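Local coordinates for choline kinase (Cryptosporidium parvum, PDB 3MES), which probably phosphorylates choline, and perhaps ethanolamine, at the expense of ATP, and here holds ADP, magnesium and decamethonium, at residues Asp125-Leu130 and Asn134-Ile139; Leu238-Glu243 and Glu248-Leu253. All blocks are in the same frame, centred on the assembly; numbering follows the deposited sequence.

How the contacts relate
Both contacts join a helix to a chain segment close by in sequence, yet they sit in different parts of the fold: their centres lie about 32 Å apart and their nearest atoms about 19 Å. Contact 1 is partly buried and links the C-terminal half of helix 120-132 to the loop leading into strand 139-143, an outer strand of the five-stranded antiparallel sheet, beside bound ADP. Contact 2 is buried but farther from the chain centre, about 23 Å against 15 Å, and away from the annotated sites; it packs the loop after helix 235-239 on helix 247-254. A ring and backbone bonds dominate the first, a stacked ion pair the second.

Contact 1: Asp125-Leu130 and Asn134-Ile139; sequences DVFRYL and NIAPNI
Phe127 reaches from helix 120-132 to Ala136, Pro137 and Ile139 just beyond a Schellman motif, in which Asn134, at positive phi (70°), is the C-prime residue. With CG anti to the backbone N (chi1 -176°), the ring is carried to the returning chain, where its partners approach obliquely. CE1 lies 3.8 Å from Ala136 CB, while the side chains of Pro137 and Phe127 cross at about a right angle, bringing Pro137 CD to 4.1 Å from Phe127 CE1. Across the ring from CE1, Phe127 CE2 is 4.0 Å from Ile139 CG1. The terminal CD1 of Ile139 continues to the aliphatic part of Arg128, 3.7 Å from its CG; the guanidinium itself pairs with Asp142. Pro137 also touches the bound ADP, and Phe127 makes a cation-pi contact with Arg147, placing this packing at the nucleotide pocket. Leu130, in the last turn, supplies the carbonyl of the Schellman motif: its CB meets Ala136 CB, and its carbonyl oxygen takes two backbone N-H groups from different directions. Ile135 N comes nearly along the C=O axis at 3.0 Å, whereas Ala136 N stands above the carbonyl plane, 3.1 Å from Leu130 O.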
loop_
_atom_site.group_PDB
_atom_site.type_symbol
_atom_site.label_atom_id
_atom_site.label_comp_id
_atom_site.label_asym_id
_atom_site.label_seq_id
_atom_site.Cartn_x
_atom_site.Cartn_y
_atom_site.Cartn_z
ATOM N N ASP B 125 8.041 17.107 -20.793
ATOM C CA ASP B 125 6.807 17.812 -20.489
ATOM C C ASP B 125 5.919 16.977 -19.575
ATOM O O ASP B 125 5.351 17.488 -18.611
ATOM C CB ASP B 125 6.064 18.149 -21.782
ATOM C CG ASP B 125 4.848 19.015 -21.546
ATOM O OD1 ASP B 125 4.843 19.774 -20.553
ATOM O OD2 ASP B 125 3.898 18.938 -22.355
ATOM N N VAL B 126 5.806 15.688 -19.885
ATOM C CA VAL B 126 4.980 14.777 -19.102
ATOM C C VAL B 126 5.562 14.547 -17.709
ATOM O O VAL B 126 4.837 14.552 -16.714
ATOM C CB VAL B 126 4.814 13.417 -19.809
ATOM C CG1 VAL B 126 4.222 12.392 -18.852
ATOM C CG2 VAL B 126 3.951 13.562 -21.050
ATOM N N PHE B 127 6.873 14.345 -17.641
ATOM C CA PHE B 127 7.533 14.111 -16.363
ATOM C C PHE B 127 7.347 15.276 -15.391
ATOM O O PHE B 127 7.077 15.068 -14.208
ATOM C CB PHE B 127 9.023 13.823 -16.558
ATOM C CG PHE B 127 9.743 13.477 -15.286
ATOM C CD1 PHE B 127 9.661 12.200 -14.754
ATOM C CD2 PHE B 127 10.497 14.430 -14.616
ATOM C CE1 PHE B 127 10.321 11.877 -13.579
ATOM C CE2 PHE B 127 11.162 14.114 -13.442
ATOM C CZ PHE B 127 11.072 12.834 -12.922
ATOM N N ARG B 128 7.494 16.501 -15.890
ATOM C CA ARG B 128 7.361 17.681 -15.036
ATOM C C ARG B 128 5.978 17.767 -14.398
ATOM O O ARG B 128 5.844 18.179 -13.247
ATOM C CB ARG B 128 7.681 18.963 -15.811
ATOM C CG ARG B 128 9.173 19.225 -15.965
ATOM C CD ARG B 128 9.448 20.657 -16.398
ATOM N NE ARG B 128 9.273 20.843 -17.834
ATOM C CZ ARG B 128 10.270 21.070 -18.683
ATOM N NH1 ARG B 128 10.018 21.231 -19.974
ATOM N NH2 ARG B 128 11.519 21.144 -18.241
ATOM N N TYR B 129 4.953 17.378 -15.148
ATOM C CA TYR B 129 3.596 17.359 -14.621
ATOM C C TYR B 129 3.468 16.315 -13.516
ATOM O O TYR B 129 3.054 16.623 -12.397
ATOM C CB TYR B 129 2.587 17.071 -15.734
ATOM C CG TYR B 129 1.168 16.925 -15.234
ATOM C CD1 TYR B 129 0.501 18.001 -14.662
ATOM C CD2 TYR B 129 0.497 15.713 -15.332
ATOM C CE1 TYR B 129 -0.794 17.874 -14.201
ATOM C CE2 TYR B 129 -0.800 15.578 -14.876
ATOM C CZ TYR B 129 -1.440 16.662 -14.310
ATOM O OH TYR B 129 -2.732 16.534 -13.853
ATOM N N LEU B 130 3.827 15.078 -13.842
ATOM C CA LEU B 130 3.778 13.985 -12.883
ATOM C C LEU B 130 4.565 14.336 -11.627
ATOM O O LEU B 130 4.177 13.983 -10.511
ATOM C CB LEU B 130 4.324 12.708 -13.516
ATOM C CG LEU B 130 3.541 12.217 -14.736
ATOM C CD1 LEU B 130 4.201 10.989 -15.348
ATOM C CD2 LEU B 130 2.092 11.926 -14.357
ATOM N N ASN B 134 3.015 15.208 -7.694
ATOM C CA ASN B 134 3.616 14.384 -6.648
ATOM C C ASN B 134 3.570 12.875 -6.864
ATOM O O ASN B 134 3.706 12.108 -5.912
ATOM C CB ASN B 134 3.011 14.744 -5.292
ATOM C CG ASN B 134 3.330 16.166 -4.883
ATOM O OD1 ASN B 134 2.495 16.867 -4.308
ATOM N ND2 ASN B 134 4.543 16.608 -5.194
ATOM N N ILE B 135 3.389 12.449 -8.108
ATOM C CA ILE B 135 3.473 11.030 -8.426
ATOM C C ILE B 135 4.917 10.636 -8.732
ATOM O O ILE B 135 5.473 9.743 -8.095
ATOM C CB ILE B 135 2.560 10.647 -9.602
ATOM C CG1 ILE B 135 1.096 10.660 -9.151
ATOM C CG2 ILE B 135 2.945 9.276 -10.137
ATOM C CD1 ILE B 135 0.109 10.376 -10.261
ATOM N N ALA B 136 5.520 11.314 -9.704
ATOM C CA ALA B 136 6.924 11.097 -10.034
ATOM C C ALA B 136 7.827 11.768 -8.996
ATOM O O ALA B 136 7.373 12.620 -8.234
ATOM C CB ALA B 136 7.228 11.627 -11.424
ATOM N N PRO B 137 9.110 11.376 -8.960
ATOM C CA PRO B 137 10.046 11.969 -8.009
ATOM C C PRO B 137 10.050 13.489 -8.125
ATOM O O PRO B 137 9.991 14.025 -9.230
ATOM C CB PRO B 137 11.398 11.398 -8.445
ATOM C CG PRO B 137 11.062 10.116 -9.129
ATOM C CD PRO B 137 9.746 10.355 -9.810
ATOM N N ASN B 138 10.112 14.172 -6.990
ATOM C CA ASN B 138 10.096 15.630 -6.975
ATOM C C ASN B 138 11.286 16.246 -7.711
ATOM O O ASN B 138 12.409 15.756 -7.610
ATOM C CB ASN B 138 10.052 16.147 -5.536
ATOM C CG ASN B 138 9.721 17.623 -5.458
ATOM O OD1 ASN B 138 10.255 18.349 -4.616
ATOM N ND2 ASN B 138 8.836 18.076 -6.339
ATOM N N ILE B 139 11.028 17.319 -8.456
ATOM C CA ILE B 139 12.089 18.069 -9.118
ATOM C C ILE B 139 12.561 19.197 -8.212
ATOM O O ILE B 139 11.778 20.062 -7.824
ATOM C CB ILE B 139 11.613 18.684 -10.450
ATOM C CG1 ILE B 139 11.314 17.597 -11.482
ATOM C CG2 ILE B 139 12.656 19.650 -10.999
ATOM C CD1 ILE B 139 10.720 18.139 -12.764
#

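Contact 2: Leu238-Glu243 and Glu248-Leu253; sequences LIMGGE and ERALEL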
loop_
_atom_site.group_PDB
_atom_site.type_symbol
_atom_site.label_atom_id
_atom_site.label_comp_id
_atom_site.label_asym_id
_atom_site.label_seq_id
_atom_site.Cartn_x
_atom_site.Cartn_y
_atom_site.Cartn_z
ATOM N N LEU B 238 -7.806 -7.404 -33.812
ATOM C CA LEU B 238 -7.714 -8.324 -32.685
ATOM C C LEU B 238 -8.050 -7.653 -31.353
ATOM O O LEU B 238 -8.817 -8.192 -30.555
ATOM C CB LEU B 238 -6.320 -8.952 -32.628
ATOM C CG LEU B 238 -6.060 -9.948 -31.499
ATOM C CD1 LEU B 238 -4.812 -10.767 -31.789
ATOM C CD2 LEU B 238 -5.942 -9.229 -30.163
ATOM N N ILE B 239 -7.476 -6.477 -31.117
ATOM C CA ILE B 239 -7.717 -5.741 -29.879
ATOM C C ILE B 239 -9.089 -5.072 -29.854
ATOM O O ILE B 239 -9.703 -4.941 -28.796
ATOM C CB ILE B 239 -6.636 -4.668 -29.637
ATOM C CG1 ILE B 239 -5.382 -5.296 -29.021
ATOM C CG2 ILE B 239 -7.169 -3.581 -28.719
ATOM C CD1 ILE B 239 -4.741 -6.360 -29.877
ATOM N N MET B 240 -9.565 -4.644 -31.020
ATOM C CA MET B 240 -10.846 -3.947 -31.119
ATOM C C MET B 240 -12.009 -4.866 -31.496
ATOM O O MET B 240 -13.109 -4.397 -31.785
ATOM C CB MET B 240 -10.754 -2.788 -32.112
ATOM C CG MET B 240 -10.767 -1.412 -31.471
ATOM S SD MET B 240 -9.426 -1.112 -30.303
ATOM C CE MET B 240 -9.983 0.424 -29.576
ATOM N N GLY B 241 -11.762 -6.170 -31.491
ATOM C CA GLY B 241 -12.810 -7.148 -31.769
ATOM C C GLY B 241 -13.409 -7.075 -33.163
ATOM O O GLY B 241 -14.608 -6.848 -33.316
ATOM N N GLY B 242 -12.573 -7.271 -34.180
ATOM C CA GLY B 242 -13.034 -7.336 -35.567
ATOM C C GLY B 242 -13.087 -5.995 -36.277
ATOM O O GLY B 242 -13.338 -5.924 -37.480
ATOM N N GLU B 243 -12.843 -4.927 -35.527
ATOM C CA GLU B 243 -12.926 -3.578 -36.062
ATOM C C GLU B 243 -11.582 -2.873 -35.922
ATOM O O GLU B 243 -10.821 -3.153 -34.994
ATOM C CB GLU B 243 -14.011 -2.802 -35.314
ATOM C CG GLU B 243 -14.303 -1.420 -35.854
ATOM C CD GLU B 243 -15.681 -0.936 -35.447
ATOM O OE1 GLU B 243 -16.575 -1.790 -35.260
ATOM O OE2 GLU B 243 -15.875 0.291 -35.317
ATOM N N GLU B 248 -14.261 6.195 -31.694
ATOM C CA GLU B 248 -15.638 5.734 -31.624
ATOM C C GLU B 248 -15.663 4.311 -31.079
ATOM O O GLU B 248 -16.287 4.033 -30.057
ATOM C CB GLU B 248 -16.252 5.773 -33.025
ATOM C CG GLU B 248 -17.766 5.874 -33.069
ATOM C CD GLU B 248 -18.267 6.283 -34.442
ATOM O OE1 GLU B 248 -17.694 7.228 -35.030
ATOM O OE2 GLU B 248 -19.232 5.663 -34.937
ATOM N N ARG B 249 -14.966 3.416 -31.774
ATOM C CA ARG B 249 -14.833 2.029 -31.356
ATOM C C ARG B 249 -14.315 1.969 -29.923
ATOM O O ARG B 249 -14.688 1.085 -29.151
ATOM C CB ARG B 249 -13.856 1.305 -32.282
ATOM C CG ARG B 249 -13.987 -0.214 -32.327
ATOM C CD ARG B 249 -14.689 -0.778 -31.106
ATOM N NE ARG B 249 -16.055 -1.196 -31.411
ATOM C CZ ARG B 249 -16.389 -2.424 -31.801
ATOM N NH1 ARG B 249 -15.458 -3.358 -31.930
ATOM N NH2 ARG B 249 -17.655 -2.718 -32.059
ATOM N N ALA B 250 -13.452 2.920 -29.576
ATOM C CA ALA B 250 -12.830 2.962 -28.254
ATOM C C ALA B 250 -13.830 3.256 -27.140
ATOM O O ALA B 250 -13.822 2.597 -26.101
ATOM C CB ALA B 250 -11.700 3.982 -28.233
ATOM N N LEU B 251 -14.685 4.253 -27.359
ATOM C CA LEU B 251 -15.677 4.645 -26.362
ATOM C C LEU B 251 -16.759 3.581 -26.206
ATOM O O LEU B 251 -17.274 3.365 -25.109
ATOM C CB LEU B 251 -16.313 5.990 -26.726
ATOM C CG LEU B 251 -15.418 7.233 -26.653
ATOM C CD1 LEU B 251 -16.171 8.464 -27.141
ATOM C CD2 LEU B 251 -14.892 7.452 -25.240
ATOM N N GLU B 252 -17.102 2.921 -27.306
ATOM C CA GLU B 252 -18.080 1.844 -27.262
ATOM C C GLU B 252 -17.534 0.679 -26.445
ATOM O O GLU B 252 -18.244 0.088 -25.633
ATOM C CB GLU B 252 -18.443 1.377 -28.676
ATOM C CG GLU B 252 -19.557 0.342 -28.715
ATOM C CD GLU B 252 -19.759 -0.263 -30.093
ATOM O OE1 GLU B 252 -18.984 0.066 -31.019
ATOM O OE2 GLU B 252 -20.696 -1.077 -30.249
ATOM N N LEU B 253 -16.262 0.357 -26.660
ATOM C CA LEU B 253 -15.623 -0.747 -25.951
ATOM C C LEU B 253 -15.525 -0.501 -24.446
ATOM O O LEU B 253 -15.641 -1.435 -23.654
ATOM C CB LEU B 253 -14.242 -1.038 -26.541
ATOM C CG LEU B 253 -14.205 -2.131 -27.613
ATOM C CD1 LEU B 253 -15.430 -2.056 -28.508
ATOM C CD2 LEU B 253 -12.922 -2.065 -28.429
#
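The carboxylate of Glu243 stacks on one face of the Arg249 guanidinium, their planes only 26° apart. Its OE1 sits over the centre of the guanidinium, 3.5 Å from Arg249 NH2; none of the N-H bonds is aimed at it, so the salt bridge rests on charge alone. The edge serves another acid: Arg249 NE and Arg249 NH2 both donate to Glu252 OE1, at 3.2 Å and 3.3 Å, with that oxygen 8° from the guanidinium plane. Both nitrogens meet it from the same face of the Glu252 carboxylate. Elsewhere on the edge, NH1 makes a weak hydrogen bond to Met240 O, bent to 124° at the hydrogen. Bends at chi2 and chi3 fold the arginine chain back, and its CG packs 3.5 Å from Met240 CG as the two side chains run antiparallel. Met240 CG also lies 3.8 Å from Leu253 CD2, while its CE reaches Ala250 CB at 4.2 Å. Phe293 of strand 290-293 touches both Met240 and Ala250, extending this apolar layer. Together these contacts pack the loop after helix 235-239 against helix 247-254, a local chain return whose salt-bridge network pairs Arg249 with Glu252 of its own helix and with Glu243 across the loop.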